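3-oxoacyl-[acyl-carrier-protein] synthase (Arabidopsis thaliana, PDB 2IX4) catalyses the condensation steps of mitochondrial fatty acid synthesis, lengthening acyl chains by two carbons taken from malonyl-ACP. Local coordinates at residues Gly125-Ile130 and Glu207-Ala212; Leu213-Phe218 and Phe246-Gly251; Arg33-Asp38 and Lys60-Val65; Met42-Glu47 and Ile130-Gln135; Tyr91-Ala96 and Gly160-Lys165. All coordinates share one frame; numbering follows the deposited sequence.

Contact 1 of 5, residues Gly125-Ile130 and Glu207-Ala212; sequences GSICDI and ESSIDA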
# COMPACT_ATOMS: atom_id res chain seq x y z
N GLY A 125 -9.81 -1.33 -1.20
CA GLY A 125 -10.16 -2.58 -0.53
C GLY A 125 -11.62 -2.93 -0.69
O GLY A 125 -12.10 -3.12 -1.81
N SER A 126 -12.34 -3.02 0.43
CA SER A 126 -13.75 -3.42 0.40
C SER A 126 -14.62 -2.51 1.26
O SER A 126 -14.93 -2.84 2.41
CB SER A 126 -13.89 -4.89 0.81
OG SER A 126 -15.20 -5.36 0.53
N ILE A 127 -15.01 -1.37 0.70
CA ILE A 127 -15.88 -0.41 1.38
C ILE A 127 -17.25 -1.01 1.73
O ILE A 127 -17.79 -0.73 2.80
CB ILE A 127 -16.06 0.90 0.56
CG1 ILE A 127 -14.72 1.63 0.42
CG2 ILE A 127 -17.10 1.82 1.22
CD1 ILE A 127 -14.80 3.02 -0.22
N CYS A 128 -17.79 -1.85 0.85
CA CYS A 128 -19.11 -2.46 1.07
C CYS A 128 -19.14 -3.36 2.30
O CYS A 128 -20.16 -3.44 2.99
CB CYS A 128 -19.58 -3.22 -0.18
SG CYS A 128 -18.57 -4.65 -0.63
N ASP A 129 -18.02 -4.04 2.57
CA ASP A 129 -17.88 -4.86 3.77
C ASP A 129 -17.82 -4.01 5.04
O ASP A 129 -18.36 -4.41 6.07
CB ASP A 129 -16.65 -5.76 3.67
CG ASP A 129 -16.88 -6.97 2.79
OD1 ASP A 129 -17.92 -7.65 2.98
OD2 ASP A 129 -16.03 -7.26 1.93
N ILE A 130 -17.16 -2.86 4.96
CA ILE A 130 -17.10 -1.93 6.09
C ILE A 130 -18.47 -1.29 6.34
O ILE A 130 -18.84 -1.03 7.49
CB ILE A 130 -16.00 -0.85 5.91
CG1 ILE A 130 -14.64 -1.51 5.66
CG2 ILE A 130 -15.93 0.07 7.14
CD1 ILE A 130 -13.56 -0.58 5.14
N GLU A 207 -9.18 -4.02 -8.02
CA GLU A 207 -10.16 -3.13 -7.42
C GLU A 207 -11.57 -3.61 -7.68
O GLU A 207 -11.90 -4.02 -8.79
CB GLU A 207 -10.00 -1.69 -7.93
CG GLU A 207 -10.55 -0.63 -6.97
CD GLU A 207 -9.56 -0.28 -5.88
OE1 GLU A 207 -8.55 0.37 -6.20
OE2 GLU A 207 -9.79 -0.65 -4.71
N SER A 208 -12.39 -3.57 -6.64
CA SER A 208 -13.81 -3.83 -6.77
C SER A 208 -14.51 -2.86 -5.85
O SER A 208 -14.91 -3.20 -4.74
CB SER A 208 -14.14 -5.27 -6.38
OG SER A 208 -15.49 -5.55 -6.71
N SER A 209 -14.65 -1.63 -6.33
CA SER A 209 -15.16 -0.55 -5.51
C SER A 209 -16.41 0.10 -6.12
O SER A 209 -16.62 1.30 -5.97
CB SER A 209 -14.05 0.48 -5.28
OG SER A 209 -14.23 1.14 -4.04
N ILE A 210 -17.24 -0.69 -6.79
CA ILE A 210 -18.53 -0.19 -7.26
C ILE A 210 -19.61 -0.54 -6.24
O ILE A 210 -20.12 -1.66 -6.21
CB ILE A 210 -18.92 -0.68 -8.69
CG1 ILE A 210 -17.80 -0.40 -9.69
CG2 ILE A 210 -20.23 -0.01 -9.14
CD1 ILE A 210 -18.03 -1.00 -11.07
N ASP A 211 -19.95 0.45 -5.42
CA ASP A 211 -20.92 0.30 -4.34
C ASP A 211 -21.40 1.67 -3.92
O ASP A 211 -20.81 2.69 -4.30
CB ASP A 211 -20.31 -0.45 -3.15
CG ASP A 211 -18.98 0.14 -2.70
OD1 ASP A 211 -18.96 1.24 -2.10
OD2 ASP A 211 -17.94 -0.51 -2.93
N ALA A 212 -22.46 1.70 -3.11
CA ALA A 212 -23.13 2.93 -2.71
C ALA A 212 -22.19 4.04 -2.23
O ALA A 212 -22.21 5.15 -2.77
CB ALA A 212 -24.17 2.64 -1.64
O HOH W 1 -11.38 -2.61 -4.24
O HOH W 2 -14.29 -1.18 -2.02
O HOH W 3 -13.63 -5.74 -3.16
O HOH W 4 -8.55 -2.96 -3.18
O HOH W 5 -16.58 -2.51 -2.13

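Contact 2 of 5, residues Leu213-Phe218 and Phe246-Gly251; sequences LSVAGF and FVIGEG. With 6NA (hexanoic acid), chain C.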
# COMPACT_ATOMS: atom_id res chain seq x y z
N LEU A 213 -21.38 3.73 -1.23
CA LEU A 213 -20.53 4.74 -0.60
C LEU A 213 -19.36 5.18 -1.47
O LEU A 213 -18.96 6.34 -1.43
CB LEU A 213 -20.05 4.26 0.78
CG LEU A 213 -19.55 5.35 1.73
CD1 LEU A 213 -20.54 6.52 1.83
CD2 LEU A 213 -19.25 4.76 3.11
N SER A 214 -18.82 4.25 -2.26
CA SER A 214 -17.75 4.57 -3.20
C SER A 214 -18.21 5.55 -4.27
O SER A 214 -17.55 6.56 -4.52
CB SER A 214 -17.21 3.30 -3.86
OG SER A 214 -16.62 2.45 -2.91
N VAL A 215 -19.36 5.24 -4.88
CA VAL A 215 -19.97 6.11 -5.89
C VAL A 215 -20.33 7.47 -5.28
O VAL A 215 -19.98 8.50 -5.85
CB VAL A 215 -21.20 5.45 -6.56
CG1 VAL A 215 -21.86 6.40 -7.55
CG2 VAL A 215 -20.80 4.16 -7.29
N ALA A 216 -20.99 7.46 -4.12
CA ALA A 216 -21.36 8.69 -3.42
C ALA A 216 -20.14 9.51 -3.01
O ALA A 216 -20.17 10.75 -3.06
CB ALA A 216 -22.22 8.39 -2.21
N GLY A 217 -19.08 8.82 -2.59
CA GLY A 217 -17.84 9.47 -2.18
C GLY A 217 -17.14 10.18 -3.32
O GLY A 217 -16.79 11.35 -3.21
N PHE A 218 -16.94 9.47 -4.43
CA PHE A 218 -16.34 10.06 -5.62
C PHE A 218 -17.21 11.13 -6.28
O PHE A 218 -16.69 12.07 -6.89
CB PHE A 218 -15.96 8.98 -6.64
CG PHE A 218 -14.67 8.27 -6.32
CD1 PHE A 218 -13.45 8.93 -6.42
CD2 PHE A 218 -14.68 6.93 -5.95
CE1 PHE A 218 -12.25 8.27 -6.13
CE2 PHE A 218 -13.49 6.25 -5.67
CZ PHE A 218 -12.28 6.93 -5.76
N PHE A 246 -14.61 10.96 -14.54
CA PHE A 246 -14.42 9.55 -14.91
C PHE A 246 -15.60 8.65 -14.53
O PHE A 246 -16.50 9.05 -13.79
CB PHE A 246 -13.06 9.00 -14.42
CG PHE A 246 -12.92 8.87 -12.93
CD1 PHE A 246 -13.38 7.73 -12.27
CD2 PHE A 246 -12.28 9.86 -12.19
CE1 PHE A 246 -13.23 7.59 -10.89
CE2 PHE A 246 -12.13 9.73 -10.81
CZ PHE A 246 -12.60 8.59 -10.16
N VAL A 247 -15.58 7.44 -15.07
CA VAL A 247 -16.59 6.44 -14.78
C VAL A 247 -15.87 5.33 -14.03
O VAL A 247 -14.89 4.78 -14.54
CB VAL A 247 -17.22 5.89 -16.08
CG1 VAL A 247 -18.20 4.78 -15.78
CG2 VAL A 247 -17.90 7.02 -16.86
N ILE A 248 -16.33 5.03 -12.82
CA ILE A 248 -15.71 4.00 -11.98
C ILE A 248 -15.83 2.65 -12.66
O ILE A 248 -16.90 2.28 -13.14
CB ILE A 248 -16.33 3.94 -10.55
CG1 ILE A 248 -16.13 5.26 -9.80
CG2 ILE A 248 -15.70 2.82 -9.72
CD1 ILE A 248 -16.76 5.29 -8.41
N GLY A 249 -14.72 1.92 -12.71
CA GLY A 249 -14.70 0.56 -13.23
C GLY A 249 -14.13 -0.38 -12.19
O GLY A 249 -13.73 0.05 -11.11
N GLU A 250 -14.08 -1.67 -12.51
CA GLU A 250 -13.56 -2.67 -11.59
C GLU A 250 -12.81 -3.77 -12.35
O GLU A 250 -13.04 -3.97 -13.54
CB GLU A 250 -14.70 -3.30 -10.77
CG GLU A 250 -15.75 -4.00 -11.64
CD GLU A 250 -16.72 -4.85 -10.85
OE1 GLU A 250 -16.48 -5.10 -9.64
OE2 GLU A 250 -17.74 -5.28 -11.44
N GLY A 251 -11.92 -4.46 -11.65
CA GLY A 251 -11.24 -5.62 -12.22
C GLY A 251 -9.83 -5.78 -11.70
O GLY A 251 -9.48 -5.23 -10.65
CA 6NA C . -8.66 8.01 -7.02
C 6NA C . -7.43 7.69 -7.84
O 6NA C . -6.40 8.32 -7.67
CB 6NA C . -8.54 7.32 -5.66
CG 6NA C . -9.03 5.87 -5.73
CD 6NA C . -8.06 4.94 -5.03
C6 6NA C . -7.96 3.61 -5.76

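Contact 3 of 5, residues Arg33-Asp38 and Lys60-Val65; sequences RGLTLD and KVAAFV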
# COMPACT_ATOMS: atom_id res chain seq x y z
N ARG A 33 -22.17 0.59 -18.37
CA ARG A 33 -23.63 0.53 -18.38
C ARG A 33 -24.21 1.36 -17.23
O ARG A 33 -23.48 1.81 -16.35
CB ARG A 33 -24.14 -0.91 -18.31
CG ARG A 33 -23.78 -1.67 -17.03
CD ARG A 33 -24.64 -2.92 -16.90
NE ARG A 33 -24.24 -3.75 -15.76
CZ ARG A 33 -24.61 -3.53 -14.50
NH1 ARG A 33 -25.39 -2.50 -14.19
NH2 ARG A 33 -24.19 -4.35 -13.54
N GLY A 34 -25.52 1.57 -17.26
CA GLY A 34 -26.21 2.30 -16.19
C GLY A 34 -26.28 1.50 -14.89
O GLY A 34 -26.36 0.27 -14.91
N LEU A 35 -26.25 2.22 -13.77
CA LEU A 35 -26.38 1.61 -12.45
C LEU A 35 -27.79 1.10 -12.18
O LEU A 35 -28.76 1.69 -12.64
CB LEU A 35 -26.01 2.61 -11.35
CG LEU A 35 -24.56 2.88 -10.92
CD1 LEU A 35 -24.58 3.75 -9.68
CD2 LEU A 35 -23.79 1.60 -10.64
N THR A 36 -27.88 0.00 -11.44
CA THR A 36 -29.16 -0.49 -10.91
C THR A 36 -29.06 -0.56 -9.38
O THR A 36 -28.00 -0.27 -8.82
CB THR A 36 -29.51 -1.89 -11.45
OG1 THR A 36 -28.58 -2.85 -10.94
CG2 THR A 36 -29.47 -1.92 -12.98
N LEU A 37 -30.15 -0.94 -8.72
CA LEU A 37 -30.17 -1.09 -7.26
C LEU A 37 -29.21 -2.18 -6.77
O LEU A 37 -28.60 -2.04 -5.71
CB LEU A 37 -31.59 -1.36 -6.74
CG LEU A 37 -32.63 -0.24 -6.82
CD1 LEU A 37 -33.96 -0.73 -6.27
CD2 LEU A 37 -32.17 1.01 -6.08
N ASP A 38 -29.10 -3.26 -7.54
CA ASP A 38 -28.21 -4.38 -7.21
C ASP A 38 -26.74 -3.96 -7.16
O ASP A 38 -25.94 -4.55 -6.43
CB ASP A 38 -28.38 -5.52 -8.22
CG ASP A 38 -29.70 -6.26 -8.04
OD1 ASP A 38 -30.25 -6.74 -9.06
OD2 ASP A 38 -30.18 -6.38 -6.90
N LYS A 60 -24.55 7.72 -12.29
CA LYS A 60 -25.33 6.48 -12.37
C LYS A 60 -24.84 5.57 -13.50
O LYS A 60 -25.64 4.87 -14.14
CB LYS A 60 -26.83 6.78 -12.50
CG LYS A 60 -27.43 7.52 -11.29
CD LYS A 60 -28.93 7.69 -11.45
CE LYS A 60 -29.54 8.41 -10.25
NZ LYS A 60 -29.27 9.88 -10.25
N VAL A 61 -23.53 5.60 -13.74
CA VAL A 61 -22.88 4.76 -14.75
C VAL A 61 -21.63 4.12 -14.15
O VAL A 61 -20.98 4.71 -13.28
CB VAL A 61 -22.52 5.54 -16.06
CG1 VAL A 61 -23.78 6.01 -16.79
CG2 VAL A 61 -21.59 6.73 -15.77
N ALA A 62 -21.30 2.92 -14.61
CA ALA A 62 -20.10 2.21 -14.14
C ALA A 62 -19.72 1.10 -15.10
O ALA A 62 -20.54 0.67 -15.92
CB ALA A 62 -20.32 1.66 -12.72
N ALA A 63 -18.48 0.63 -15.01
CA ALA A 63 -17.99 -0.44 -15.86
C ALA A 63 -17.78 -1.71 -15.04
O ALA A 63 -16.93 -1.75 -14.16
CB ALA A 63 -16.70 -0.03 -16.53
N PHE A 64 -18.55 -2.74 -15.36
CA PHE A 64 -18.64 -3.95 -14.54
C PHE A 64 -17.96 -5.16 -15.16
O PHE A 64 -18.08 -5.40 -16.37
CB PHE A 64 -20.11 -4.32 -14.29
CG PHE A 64 -20.86 -3.31 -13.46
CD1 PHE A 64 -21.54 -2.26 -14.08
CD2 PHE A 64 -20.92 -3.43 -12.08
CE1 PHE A 64 -22.25 -1.33 -13.32
CE2 PHE A 64 -21.63 -2.51 -11.32
CZ PHE A 64 -22.30 -1.45 -11.94
N VAL A 65 -17.28 -5.94 -14.33
CA VAL A 65 -16.81 -7.26 -14.72
C VAL A 65 -18.04 -8.16 -14.96
O VAL A 65 -18.92 -8.23 -14.11
CB VAL A 65 -15.91 -7.88 -13.62
CG1 VAL A 65 -15.72 -9.38 -13.85
CG2 VAL A 65 -14.57 -7.15 -13.55

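Contact 4 of 5, residues Met42-Glu47 and Ile130-Gln135; sequences MKSFDE and IVEAAQ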
# COMPACT_ATOMS: atom_id res chain seq x y z
N MET A 42 -25.89 -3.40 -1.49
CA MET A 42 -26.59 -3.16 -0.23
C MET A 42 -27.62 -4.24 0.11
O MET A 42 -28.73 -3.93 0.55
CB MET A 42 -27.25 -1.77 -0.25
CG MET A 42 -26.28 -0.61 -0.12
SD MET A 42 -27.05 1.00 -0.37
CE MET A 42 -28.25 1.05 0.96
N LYS A 43 -27.24 -5.50 -0.06
CA LYS A 43 -28.15 -6.63 0.22
C LYS A 43 -28.66 -6.68 1.66
O LYS A 43 -29.73 -7.21 1.92
CB LYS A 43 -27.50 -7.97 -0.18
CG LYS A 43 -26.32 -8.40 0.68
CD LYS A 43 -25.66 -9.66 0.13
CE LYS A 43 -24.59 -10.19 1.06
NZ LYS A 43 -23.47 -9.22 1.21
N SER A 44 -27.88 -6.11 2.59
CA SER A 44 -28.24 -6.10 4.02
C SER A 44 -29.16 -4.94 4.41
O SER A 44 -29.55 -4.83 5.58
CB SER A 44 -26.97 -6.10 4.89
OG SER A 44 -26.26 -4.88 4.76
N PHE A 45 -29.49 -4.09 3.45
CA PHE A 45 -30.39 -2.96 3.69
C PHE A 45 -31.77 -3.22 3.09
O PHE A 45 -31.91 -4.00 2.15
CB PHE A 45 -29.80 -1.67 3.11
CG PHE A 45 -28.56 -1.19 3.81
CD1 PHE A 45 -27.30 -1.67 3.44
CD2 PHE A 45 -28.65 -0.25 4.84
CE1 PHE A 45 -26.15 -1.22 4.08
CE2 PHE A 45 -27.49 0.20 5.48
CZ PHE A 45 -26.24 -0.28 5.11
N ASP A 46 -32.80 -2.56 3.64
CA ASP A 46 -34.15 -2.70 3.09
C ASP A 46 -34.30 -1.94 1.76
O ASP A 46 -33.47 -1.10 1.42
CB ASP A 46 -35.23 -2.32 4.12
CG ASP A 46 -35.20 -0.85 4.51
OD1 ASP A 46 -34.72 -0.00 3.73
OD2 ASP A 46 -35.68 -0.53 5.62
N GLU A 47 -35.35 -2.27 1.01
CA GLU A 47 -35.57 -1.69 -0.32
C GLU A 47 -35.73 -0.16 -0.31
O GLU A 47 -35.24 0.51 -1.21
CB GLU A 47 -36.76 -2.34 -1.02
CG GLU A 47 -36.51 -3.78 -1.48
CD GLU A 47 -35.36 -3.91 -2.46
OE1 GLU A 47 -35.33 -3.16 -3.46
OE2 GLU A 47 -34.47 -4.77 -2.23
N ILE A 130 -17.16 -2.86 4.96
CA ILE A 130 -17.10 -1.93 6.09
C ILE A 130 -18.47 -1.29 6.34
O ILE A 130 -18.84 -1.03 7.49
CB ILE A 130 -16.00 -0.85 5.91
CG1 ILE A 130 -14.64 -1.51 5.66
CG2 ILE A 130 -15.93 0.07 7.14
CD1 ILE A 130 -13.56 -0.58 5.14
N VAL A 131 -19.21 -1.04 5.26
CA VAL A 131 -20.57 -0.49 5.36
C VAL A 131 -21.52 -1.47 6.07
O VAL A 131 -22.29 -1.08 6.95
CB VAL A 131 -21.13 -0.08 3.96
CG1 VAL A 131 -22.64 0.14 3.99
CG2 VAL A 131 -20.43 1.19 3.46
N GLU A 132 -21.43 -2.75 5.69
CA GLU A 132 -22.22 -3.80 6.34
C GLU A 132 -21.93 -3.91 7.84
O GLU A 132 -22.84 -4.06 8.65
CB GLU A 132 -22.00 -5.15 5.65
CG GLU A 132 -22.68 -5.28 4.29
CD GLU A 132 -22.85 -6.72 3.82
OE1 GLU A 132 -22.38 -7.65 4.51
OE2 GLU A 132 -23.45 -6.91 2.74
N ALA A 133 -20.65 -3.82 8.19
CA ALA A 133 -20.22 -3.86 9.59
C ALA A 133 -20.68 -2.63 10.37
O ALA A 133 -21.12 -2.74 11.52
CB ALA A 133 -18.71 -4.01 9.66
N ALA A 134 -20.59 -1.45 9.74
CA ALA A 134 -21.03 -0.20 10.36
C ALA A 134 -22.54 -0.19 10.61
O ALA A 134 -23.02 0.42 11.57
CB ALA A 134 -20.62 0.98 9.51
N GLN A 135 -23.28 -0.88 9.74
CA GLN A 135 -24.73 -1.05 9.90
C GLN A 135 -25.06 -1.82 11.18
O GLN A 135 -26.07 -1.55 11.84
CB GLN A 135 -25.33 -1.77 8.68
CG GLN A 135 -26.85 -1.82 8.65
CD GLN A 135 -27.39 -2.80 7.62
OE1 GLN A 135 -26.63 -3.54 6.98
NE2 GLN A 135 -28.70 -2.83 7.46
O HOH W 6 -25.08 -4.62 2.39

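Contact 5 of 5, residues Tyr91-Ala96 and Gly160-Lys165; sequences YAVCAA and GHVSMK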
# COMPACT_ATOMS: atom_id res chain seq x y z
N TYR A 91 -10.71 -11.24 -7.89
CA TYR A 91 -10.28 -10.74 -9.20
C TYR A 91 -8.78 -10.97 -9.42
O TYR A 91 -8.37 -11.42 -10.48
CB TYR A 91 -10.59 -9.24 -9.35
CG TYR A 91 -12.05 -8.87 -9.42
CD1 TYR A 91 -12.46 -7.55 -9.21
CD2 TYR A 91 -13.04 -9.83 -9.69
CE1 TYR A 91 -13.79 -7.19 -9.27
CE2 TYR A 91 -14.38 -9.47 -9.75
CZ TYR A 91 -14.75 -8.15 -9.54
OH TYR A 91 -16.07 -7.78 -9.59
N ALA A 92 -7.99 -10.65 -8.39
CA ALA A 92 -6.54 -10.78 -8.44
C ALA A 92 -6.12 -12.24 -8.57
O ALA A 92 -5.23 -12.55 -9.35
CB ALA A 92 -5.91 -10.16 -7.21
N VAL A 93 -6.76 -13.12 -7.81
CA VAL A 93 -6.45 -14.55 -7.87
C VAL A 93 -6.79 -15.10 -9.26
O VAL A 93 -6.00 -15.84 -9.84
CB VAL A 93 -7.16 -15.35 -6.74
CG1 VAL A 93 -6.96 -16.86 -6.92
CG2 VAL A 93 -6.63 -14.91 -5.38
N CYS A 94 -7.95 -14.71 -9.78
CA CYS A 94 -8.38 -15.09 -11.13
C CYS A 94 -7.35 -14.66 -12.18
O CYS A 94 -6.91 -15.47 -13.01
CB CYS A 94 -9.75 -14.47 -11.45
SG CYS A 94 -10.37 -14.84 -13.10
N ALA A 95 -6.95 -13.39 -12.13
CA ALA A 95 -5.97 -12.83 -13.05
C ALA A 95 -4.58 -13.45 -12.87
O ALA A 95 -3.88 -13.72 -13.86
CB ALA A 95 -5.90 -11.32 -12.91
N ALA A 96 -4.18 -13.67 -11.62
CA ALA A 96 -2.88 -14.27 -11.31
C ALA A 96 -2.79 -15.69 -11.84
O ALA A 96 -1.74 -16.09 -12.35
CB ALA A 96 -2.60 -14.23 -9.82
N GLY A 160 -1.38 -11.85 -0.33
CA GLY A 160 -1.44 -12.94 0.65
C GLY A 160 -2.11 -14.18 0.10
O GLY A 160 -1.58 -15.29 0.23
N HIS A 161 -3.27 -14.00 -0.53
CA HIS A 161 -4.04 -15.12 -1.07
C HIS A 161 -3.38 -15.77 -2.29
O HIS A 161 -3.46 -16.99 -2.45
CB HIS A 161 -5.46 -14.68 -1.41
CG HIS A 161 -6.33 -14.49 -0.21
ND1 HIS A 161 -7.24 -15.43 0.21
CD2 HIS A 161 -6.43 -13.46 0.67
CE1 HIS A 161 -7.86 -15.00 1.29
NE2 HIS A 161 -7.38 -13.80 1.59
N VAL A 162 -2.74 -14.96 -3.12
CA VAL A 162 -2.00 -15.47 -4.28
C VAL A 162 -0.78 -16.30 -3.83
O VAL A 162 -0.61 -17.44 -4.27
CB VAL A 162 -1.59 -14.33 -5.27
CG1 VAL A 162 -0.67 -14.86 -6.38
CG2 VAL A 162 -2.83 -13.70 -5.88
N SER A 163 0.03 -15.74 -2.93
CA SER A 163 1.21 -16.43 -2.40
C SER A 163 0.84 -17.76 -1.74
O SER A 163 1.51 -18.76 -1.95
CB SER A 163 1.97 -15.55 -1.42
OG SER A 163 1.16 -15.18 -0.33
N MET A 164 -0.23 -17.74 -0.94
CA MET A 164 -0.75 -18.95 -0.29
C MET A 164 -1.17 -20.04 -1.27
O MET A 164 -0.87 -21.21 -1.07
CB MET A 164 -1.95 -18.61 0.60
CG MET A 164 -1.61 -18.09 1.99
SD MET A 164 -3.10 -17.64 2.91
CE MET A 164 -3.93 -19.22 3.04
N LYS A 165 -1.87 -19.64 -2.33
CA LYS A 165 -2.41 -20.59 -3.30
C LYS A 165 -1.30 -21.38 -4.00
O LYS A 165 -1.44 -22.58 -4.24
CB LYS A 165 -3.31 -19.89 -4.33
CG LYS A 165 -4.01 -20.83 -5.31
CD LYS A 165 -4.99 -20.09 -6.20
CE LYS A 165 -5.51 -20.97 -7.34
NZ LYS A 165 -6.29 -22.14 -6.85

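Contact 1 of 5, residues Gly125-Ile130 and Glu207-Ala212
Asp211 and Ile127 meet with their side chains crossing at about a right angle: the carboxylate oxygen Asp211 OD1 lies 3.8 Å from the branch methyl Ile127 CG2. Beside them the CB atoms of Asp211 and Cys128 approach to 4.1 Å. The two oxygens of Asp211 serve different partners. OD1 is hydrogen-bonded to Ser214 OG, whereas OD2 is joined to a water that also accepts from Cys128 N. The two segments lead away from parallel neighbouring strands, 116-122 and 200-207, of the thiolase-like core; their touching parts run only 17° apart, and each delivers an N-cap residue to a helix, Ser126 to helix 127-138 and Asp211 to helix 212-220. Between them lies a seam of water. One molecule donates to Gly125 O and to Glu207 OE2, 2.6 Å from each, and accepts from Ser208 N. A bend at chi2 (83°) brings the Glu207 carboxylate close to the other segment, where OE2 comes within 3.6 Å of Gly125 N. That oxygen is hydrogen-bonded to Ile124 N and OE1 to Gly362 N, fixing a side chain that touches the bound hexanoic acid.

Contact 2 of 5, residues Leu213-Phe218 and Phe246-Gly251
Phe218, Phe246 and Ile248 form a buried contact, made chiefly by apolar side chains, between helix 212-220 and the loop that leads into strand 251-259, at the wall of the acyl pocket. The aromatic pair is T-shaped: Phe246 presents its edge to the face of Phe218, with ring centroids 5.7 Å apart and planes at 71°. The touching atom is Phe246 CZ, which stands 3.9 Å from Phe218 CD1. Ile248 reaches the same phenylalanine with the end of its extended chain, CD1 lying 3.6 Å from Phe218 CD2. Ile248 CD1 also packs against the helix, 4.2 Å from Val215 CA and 4.3 Å from Val215 CG2, so one group fills the corner between ring and helix.

With Phe218 CG anti to the carbonyl carbon (chi1 -79°), the ring is swung off the helix, which puts its CZ and CE1 beside the ligand. Hexanoic acid comes to that rim rather than to a face: its CG is 3.4 Å from Phe218 CZ, and its CB lies in the ring plane. Further out, Ile150 of the second subunit packs on Phe218, which places the pocket wall near the dimer interface. In the other direction Phe246 makes an edge-to-face pair with His359, a predicted active-site residue. The chemistry is consistent with a nonpolar wall: Phe218 offers its ring rim to the hydrocarbon chain, backed by Phe246 and Ile248, while the polar end of the acid is hydrogen-bonded to Phe419 N.

Contact 3 of 5, residues Arg33-Asp38 and Lys60-Val65
Arg33 lays its guanidinium flat on the ring of Phe64, a tightly packed part of the contact: the planes are 3° apart and the group centres 3.7 Å. CZ stands over the ring face, 3.3 Å from Phe64 CD1, making this a cation-pi stack as well as a flat one. The extended stretch from CG to NE, started by CG lying between backbone N and carbonyl carbon (chi1 64°), spans the distance to the ring. Leu35 approaches the same ring from its edge, its CD2 in the ring plane and 3.6 Å from Phe64 CZ, and that methyl also rests on Ala62 CB. Behind the side chains, strands 32-34 and 61-63 make a small two-stranded antiparallel sheet whose connection passes through helix 47-55. Arg33 and Ala62 are its hydrogen-bonded pair, with Arg33 N to Ala62 O at 2.9 Å and Ala62 N to Arg33 O at 3.0 Å; Leu35 N adds a straight bond to Lys60 O, 2.7 Å at 168°. A methionine in place of Arg33 would probably leave Asp39, its salt-bridge partner, without a positive mate and the face of Phe64 without its flat cover. At Lys60 the packing divides: Leu35 covers the backbone closely, with Leu35 CG 3.7 Å from Lys60 C, whereas the outer side chain leads away to a hydrogen bond between NZ and Leu57 O.

Contact 4 of 5, residues Met42-Glu47 and Ile130-Gln135
Gln135 grips Ser44 at both ends of its amide. Ser44 OG donates to Gln135 OE1 at 2.6 Å, in the carbonyl plane of the glutamine, while Gln135 NE2 gives a hydrogen to Ser44 O at 2.9 Å with an N-H...O angle of 168°. The amide thus held lies flat over one face of Phe45, the two planes 3° apart, with Gln135 CD displaced toward the rim of the ring. Val131 comes instead to the edge of that ring, its CG1 3.8 Å from Phe45 CE1. On the other side of Ser44, Lys43 makes a salt bridge to Glu132, NZ meeting the syn lone pair of OE2 at 2.8 Å. A water donates to Ser44 OG, 2.7 Å away, and is also bonded to Glu132 OE2, coupling the polar groups.

Positioning comes from both backbones. A type I turn from Met42 to Phe45, closed by Phe45 N to Met42 O at 3.0 Å, gathers Lys43, Ser44 and Phe45 before one face of helix 127-138. On the helix, Gln135 CG lies anti to the backbone N (chi1 -171°) and the extended chain reaches out to the turn; NE2 is also hydrogen-bonded to Glu139 OE2. A leucine at Gln135 would probably leave Ser44 OG and Ser44 O without these bonds and the face of Phe45 without its flat amide cover. Beyond, Ala134 packs on Ala134 of the second subunit. The chemistry implies a directional join: the paired amide bonds probably fix how the turn faces the helix, and the ion pair adds a second tie on the exposed Lys43 side.

Contact 5 of 5, residues Tyr91-Ala96 and Gly160-Lys165
Val93 and Val162 carry the contact between two helices of the thiolase-like fold, 87-102 and 157-166, which both lay side chains on strand 116-122 of the central sheet. The local axes approach to 9.5 Å and cross at -43°, running in broadly the same direction. The closest backbone pair is that of the two valines, their CA atoms 5.8 Å apart.

These side chains slide past each other in opposite directions. Each valine holds CG1 anti to the backbone N (chi1 173° in both) and CG2 anti to the carbonyl carbon, and it is the two CG2 methyls that touch, at 4.0 Å. Val162 is wedged further in: the methyl Ala96 CB, one helical turn beyond Ala92, lies 4.0 Å from Val162 CG2 and equally near CG1, so it sits against the fork of the valine. Val162 also packs on Val118 and Ile120 of strand 116-122. Ala96 itself packs on Val202 of strand 200-207, which ties the helix pair to the sheet beneath.

Val93 faces the more open flank. Val93 CG2 rests 4.1 Å from CB of His161, a residue that also packs on Ile286 of the second subunit. The other methyl is covered by the long chain of Lys165, which runs straight until it bends at its last torsion: Val93 CG1 meets Lys165 CD at 3.9 Å.

From the N terminus, contact 3 closes the first loop, pairing strands 32-34 and 61-63 around helix 47-55. Contact 4 opens inside that loop and so crosses contact 3, tying the turn before helix 47-55 to helix 127-138. Contact 5 opens within contact 4's span and crosses it, joining helices 87-102 and 157-166. Contact 1 crosses both, sharing Ile130 with contact 4, and links the start of helix 127-138 to the loop after strand 200-207. Contact 2 follows in series, between helix 212-220 and the approach to strand 251-259. None nests inside another. Ile210 of contact 1 packs on contact 3, while Glu250 of contact 2 reaches Val65 of contact 3 and Tyr91 of contact 5.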